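Local structure of hypothetical protein Rv2632c/MT2708 (Mycobacterium tuberculosis, 2FGG) at residues A[22-27]-A[39-45]; A[36-40]-A[67-72]. The protein is of unknown function, is related to Rv1738 of the same organism, and packs a three-stranded antiparallel sheet against one long helix. All blocks are in the same frame, centred on the assembly; numbering follows the deposited sequence.

Interaction 1: residues A[22-27]-A[39-45]; sequences ERTRAK and GVGLARL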
loop_
_atom_site.group_PDB
_atom_site.type_symbol
_atom_site.label_atom_id
_atom_site.label_comp_id
_atom_site.label_asym_id
_atom_site.label_seq_id
_atom_site.Cartn_x
_atom_site.Cartn_y
_atom_site.Cartn_z
ATOM N N GLU A 22 -6.271 8.115 18.164
ATOM C CA GLU A 22 -7.140 9.097 17.456
ATOM C C GLU A 22 -7.673 8.883 16.004
ATOM O O GLU A 22 -8.765 9.392 15.733
ATOM C CB GLU A 22 -6.626 10.550 17.638
ATOM C CG GLU A 22 -5.570 11.036 16.623
ATOM C CD GLU A 22 -4.153 11.113 17.194
ATOM O OE1 GLU A 22 -3.191 11.084 16.395
ATOM O OE2 GLU A 22 -3.999 11.216 18.434
ATOM N N ARG A 23 -7.008 8.212 15.050
ATOM C CA ARG A 23 -5.632 7.679 14.955
ATOM C C ARG A 23 -5.785 6.361 14.215
ATOM O O ARG A 23 -5.387 5.311 14.706
ATOM C CB ARG A 23 -4.905 7.441 16.281
ATOM C CG ARG A 23 -3.411 7.816 16.304
ATOM C CD ARG A 23 -2.813 8.086 14.910
ATOM N NE ARG A 23 -1.829 9.173 14.963
ATOM C CZ ARG A 23 -1.427 9.896 13.918
ATOM N NH1 ARG A 23 -1.915 9.666 12.705
ATOM N NH2 ARG A 23 -0.529 10.862 14.087
ATOM N N THR A 24 -6.387 6.426 13.034
ATOM C CA THR A 24 -6.673 5.236 12.243
ATOM C C THR A 24 -5.528 4.866 11.284
ATOM O O THR A 24 -4.964 5.723 10.607
ATOM C CB THR A 24 -8.075 5.319 11.553
ATOM O OG1 THR A 24 -8.022 4.755 10.238
ATOM C CG2 THR A 24 -8.573 6.756 11.471
ATOM N N ARG A 25 -5.188 3.580 11.259
ATOM C CA ARG A 25 -4.064 3.077 10.470
ATOM C C ARG A 25 -4.491 1.968 9.523
ATOM O O ARG A 25 -5.225 1.065 9.900
ATOM C CB ARG A 25 -2.958 2.547 11.385
ATOM C CG ARG A 25 -1.727 2.027 10.648
ATOM C CD ARG A 25 -1.301 0.666 11.184
ATOM N NE ARG A 25 -0.569 0.773 12.440
ATOM C CZ ARG A 25 -0.457 -0.206 13.337
ATOM N NH1 ARG A 25 -1.039 -1.382 13.132
ATOM N NH2 ARG A 25 0.230 0.002 14.452
ATOM N N ALA A 26 -4.013 2.042 8.291
ATOM C CA ALA A 26 -4.251 0.988 7.323
ATOM C C ALA A 26 -2.954 0.319 6.897
ATOM O O ALA A 26 -1.912 0.962 6.762
ATOM C CB ALA A 26 -5.003 1.513 6.117
ATOM N N LYS A 27 -3.040 -0.993 6.717
ATOM C CA LYS A 27 -1.967 -1.790 6.166
ATOM C C LYS A 27 -2.493 -2.476 4.910
ATOM O O LYS A 27 -3.556 -3.097 4.949
ATOM C CB LYS A 27 -1.490 -2.810 7.195
ATOM C CG LYS A 27 -0.676 -2.186 8.320
ATOM C CD LYS A 27 -0.362 -3.179 9.419
ATOM C CE LYS A 27 0.646 -2.597 10.372
ATOM N NZ LYS A 27 1.304 -3.668 11.156
ATOM N N GLY A 39 2.220 -1.796 2.628
ATOM C CA GLY A 39 2.096 -0.349 2.638
ATOM C C GLY A 39 1.373 0.057 3.902
ATOM O O GLY A 39 0.371 -0.556 4.269
ATOM N N VAL A 40 1.891 1.071 4.587
ATOM C CA VAL A 40 1.302 1.517 5.841
ATOM C C VAL A 40 0.860 2.967 5.710
ATOM O O VAL A 40 1.621 3.808 5.245
ATOM C CB VAL A 40 2.278 1.336 7.028
ATOM C CG1 VAL A 40 1.538 1.463 8.353
ATOM C CG2 VAL A 40 2.963 -0.022 6.959
ATOM N N GLY A 41 -0.382 3.235 6.108
ATOM C CA GLY A 41 -0.955 4.576 6.078
ATOM C C GLY A 41 -1.620 4.978 7.386
ATOM O O GLY A 41 -2.227 4.151 8.054
ATOM N N LEU A 42 -1.509 6.257 7.740
ATOM C CA LEU A 42 -2.016 6.770 9.010
ATOM C C LEU A 42 -2.732 8.100 8.856
ATOM O O LEU A 42 -2.230 9.000 8.195
ATOM C CB LEU A 42 -0.861 6.959 9.988
ATOM C CG LEU A 42 -0.360 5.713 10.706
ATOM C CD1 LEU A 42 1.157 5.669 10.699
ATOM C CD2 LEU A 42 -0.907 5.675 12.129
ATOM N N ALA A 43 -3.905 8.196 9.474
ATOM C CA ALA A 43 -4.636 9.444 9.668
ATOM C C ALA A 43 -4.949 9.431 11.159
ATOM O O ALA A 43 -5.296 8.363 11.642
ATOM C CB ALA A 43 -5.906 9.406 8.862
ATOM N N ARG A 44 -4.874 10.518 11.943
ATOM C CA ARG A 44 -4.898 11.971 11.652
ATOM C C ARG A 44 -6.143 12.478 12.378
ATOM O O ARG A 44 -6.277 12.249 13.580
ATOM C CB ARG A 44 -4.892 12.362 10.160
ATOM C CG ARG A 44 -3.554 12.928 9.646
ATOM C CD ARG A 44 -3.709 13.688 8.326
ATOM N NE ARG A 44 -3.765 15.143 8.494
ATOM C CZ ARG A 44 -4.867 15.891 8.388
ATOM N NH1 ARG A 44 -6.045 15.333 8.110
ATOM N NH2 ARG A 44 -4.794 17.210 8.561
ATOM N N LEU A 45 -7.029 13.162 11.648
ATOM C CA LEU A 45 -8.412 13.507 12.060
ATOM C C LEU A 45 -8.822 13.337 13.545
ATOM O O LEU A 45 -9.005 12.202 13.996
ATOM C CB LEU A 45 -9.426 12.748 11.172
ATOM C CG LEU A 45 -9.647 13.033 9.671
ATOM C CD1 LEU A 45 -10.216 14.423 9.409
ATOM C CD2 LEU A 45 -8.398 12.821 8.833
#
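Arg23, Leu42 and Ala43 bury the most surface where residues 22-27 meet residues 39-45, the open ends of the antiparallel beta hairpin formed by strands 24-32 and 35-43. The axes of the two short strand segments approach to 4.6 Å and run nearly antiparallel. Thr24 with Ala43 and Ala26 with Gly41 are hydrogen-bonded pairs; Arg25 with Leu42 and Lys27 with Val40 are non-hydrogen-bonded ones. At Ala43 the two bonds of its pair are unequal: Ala43 N reaches Thr24 O at 2.9 Å, nearly straight at 175°, whereas the return bond from Thr24 N to Ala43 O is weak, bent to 118°. At this open end, away from the turn, the backbone is irregular, and the cis peptide bonds modelled before Glu22, Arg23 and Arg44 make its details doubtful. The Ala43 methyl lies on the same face as Thr24 and Ala26, whose side chains touch Asp57 and Ala60 of helix 54-83.

Leu42 projects from the other face, alongside Arg25 and pointing the same way, with CD2 of Leu42 3.8 Å from CB of Arg25. Because CG of Arg25 stands anti to the backbone N (chi1 -179°), its methylene chain runs alongside both Leu42 and Val40, its CG lying 4.0 Å from CG1 of Val40. Beyond these apolar contacts the guanidinium forms a salt bridge with Glu18 of strand 14-19, joining the hairpin to its neighbouring strand.

Arg23 begins by pointing away from residues 39-45, but bends at chi2 and chi3 bring its end back obliquely across Leu42, NH1 coming 4.0 Å from Leu42 CB. Its NE forms a salt bridge with the adjacent Glu22, 2.7 Å from OE1 of that residue.

Interaction 2: residues A[36-40]-A[67-72]; sequences QMVGV and DLANQL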
loop_
_atom_site.group_PDB
_atom_site.type_symbol
_atom_site.label_atom_id
_atom_site.label_comp_id
_atom_site.label_asym_id
_atom_site.label_seq_id
_atom_site.Cartn_x
_atom_site.Cartn_y
_atom_site.Cartn_z
ATOM N N GLN A 36 6.757 -10.364 1.064
ATOM C CA GLN A 36 5.558 -9.780 1.639
ATOM C C GLN A 36 5.764 -8.291 1.646
ATOM O O GLN A 36 6.631 -7.783 2.346
ATOM C CB GLN A 36 5.343 -10.264 3.077
ATOM C CG GLN A 36 5.288 -11.771 3.241
ATOM C CD GLN A 36 4.159 -12.405 2.448
ATOM O OE1 GLN A 36 3.056 -11.861 2.371
ATOM N NE2 GLN A 36 4.430 -13.562 1.855
HETATM N N MSE A 37 4.979 -7.585 0.856
HETATM C CA MSE A 37 5.093 -6.142 0.821
HETATM C C MSE A 37 3.917 -5.522 1.551
HETATM O O MSE A 37 2.775 -5.912 1.340
HETATM C CB MSE A 37 5.177 -5.660 -0.619
HETATM C CG MSE A 37 6.353 -6.249 -1.358
HETATM SE SE MSE A 37 6.436 -5.644 -3.189
HETATM C CE MSE A 37 6.982 -3.833 -2.922
ATOM N N VAL A 38 4.208 -4.576 2.436
ATOM C CA VAL A 38 3.166 -3.920 3.218
ATOM C C VAL A 38 3.290 -2.417 3.096
ATOM O O VAL A 38 4.326 -1.840 3.406
ATOM C CB VAL A 38 3.209 -4.318 4.714
ATOM C CG1 VAL A 38 1.980 -3.790 5.441
ATOM C CG2 VAL A 38 3.294 -5.820 4.866
ATOM N N GLY A 39 2.220 -1.796 2.628
ATOM C CA GLY A 39 2.096 -0.349 2.638
ATOM C C GLY A 39 1.373 0.057 3.902
ATOM O O GLY A 39 0.371 -0.556 4.269
ATOM N N VAL A 40 1.891 1.071 4.587
ATOM C CA VAL A 40 1.302 1.517 5.841
ATOM C C VAL A 40 0.860 2.967 5.710
ATOM O O VAL A 40 1.621 3.808 5.245
ATOM C CB VAL A 40 2.278 1.336 7.028
ATOM C CG1 VAL A 40 1.538 1.463 8.353
ATOM C CG2 VAL A 40 2.963 -0.022 6.959
ATOM N N ASP A 67 2.086 4.198 -0.286
ATOM C CA ASP A 67 3.291 3.614 0.272
ATOM C C ASP A 67 3.658 2.380 -0.543
ATOM O O ASP A 67 4.794 2.224 -0.970
ATOM C CB ASP A 67 3.064 3.239 1.736
ATOM C CG ASP A 67 4.318 2.741 2.413
ATOM O OD1 ASP A 67 5.419 3.039 1.907
ATOM O OD2 ASP A 67 4.221 2.062 3.456
ATOM N N LEU A 68 2.679 1.517 -0.769
ATOM C CA LEU A 68 2.906 0.277 -1.472
ATOM C C LEU A 68 3.263 0.554 -2.929
ATOM O O LEU A 68 4.166 -0.085 -3.470
ATOM C CB LEU A 68 1.688 -0.636 -1.345
ATOM C CG LEU A 68 1.726 -2.027 -1.977
ATOM C CD1 LEU A 68 2.810 -2.906 -1.373
ATOM C CD2 LEU A 68 0.375 -2.675 -1.832
ATOM N N ALA A 69 2.568 1.504 -3.555
ATOM C CA ALA A 69 2.896 1.931 -4.916
ATOM C C ALA A 69 4.351 2.397 -5.007
ATOM O O ALA A 69 5.071 1.998 -5.925
ATOM C CB ALA A 69 1.963 3.022 -5.377
ATOM N N ASN A 70 4.787 3.210 -4.040
ATOM C CA ASN A 70 6.159 3.713 -3.994
ATOM C C ASN A 70 7.180 2.600 -3.819
ATOM O O ASN A 70 8.266 2.647 -4.389
ATOM C CB ASN A 70 6.339 4.744 -2.887
ATOM C CG ASN A 70 5.547 6.020 -3.130
ATOM O OD1 ASN A 70 5.278 6.416 -4.276
ATOM N ND2 ASN A 70 5.161 6.676 -2.041
ATOM N N GLN A 71 6.837 1.599 -3.025
ATOM C CA GLN A 71 7.696 0.439 -2.870
ATOM C C GLN A 71 7.790 -0.334 -4.183
ATOM O O GLN A 71 8.853 -0.841 -4.532
ATOM C CB GLN A 71 7.176 -0.463 -1.760
ATOM C CG GLN A 71 7.413 0.081 -0.371
ATOM C CD GLN A 71 6.698 -0.729 0.659
ATOM O OE1 GLN A 71 6.874 -1.937 0.739
ATOM N NE2 GLN A 71 5.881 -0.077 1.457
ATOM N N LEU A 72 6.681 -0.403 -4.913
ATOM C CA LEU A 72 6.655 -1.092 -6.189
ATOM C C LEU A 72 7.399 -0.318 -7.285
ATOM O O LEU A 72 7.957 -0.928 -8.210
ATOM C CB LEU A 72 5.215 -1.395 -6.600
ATOM C CG LEU A 72 4.546 -2.564 -5.876
ATOM C CD1 LEU A 72 3.049 -2.512 -6.052
ATOM C CD2 LEU A 72 5.107 -3.891 -6.374
HETATM O O HOH W 1 7.079 -3.796 2.858
#
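Asp67 and Gln71 reach the backbone of Val40 and Val38 through two direct hydrogen bonds. Val40 N donates to OD2 of Asp67 at 2.8 Å, and OD2 accepts through its anti lone pair; CG of Asp67, anti to its own backbone N (chi1 -175°), carries the group toward the strand. Gln71 NE2 reaches Val38 O at 3.1 Å, almost straight at 171°, and although that oxygen lies in the Gln71 amide plane, the donor sits well above the carbonyl plane of Val38. NE2 also donates to OD1 of Asp67 at 3.2 Å, while a water bridges Gln71 OE1 and Val38 N, so both ends of the amide are engaged.

These bonds fasten helix 54-83 across strand 35-43, an edge strand of the three-stranded antiparallel sheet, in a two-layer alpha+beta packing; the short segments' axes approach to 7.0 Å at 136°.

Apolar contacts centre on Met37, a selenomethionine. Its CB lies 3.7 Å from CD1 of Leu68, and SE is 3.9 Å from CD2 of Leu72. Side-chain-less Gly39 lets the helix close in, with its CA 4.0 Å from CB of Leu68. The Met37 and Gln71 side chains slide past each other in opposite directions, with Met37 CE 3.6 Å from Gln71 CB.

In the fold
From the N terminus, the chain runs through strand 14-19 into strand 24-32, turns, and returns along strand 35-43; interaction 1 closes this hairpin, with 11 residues between its segments. The chain then passes from residue 45 to helix 54-83, which brings residues 67-72 back to residues 36-40 and closes the longer loop of interaction 2. Neither loop encloses the other: they overlap on strand 35-43, sharing Gly39 and Val40, and their centres lie about 14 Å apart. Lys27 CB packs against Val38 CG1 at 4.0 Å, linking the two contacts directly. Interaction 1 joins neighbouring strands within the sheet, and interaction 2 ties that sheet to the helix.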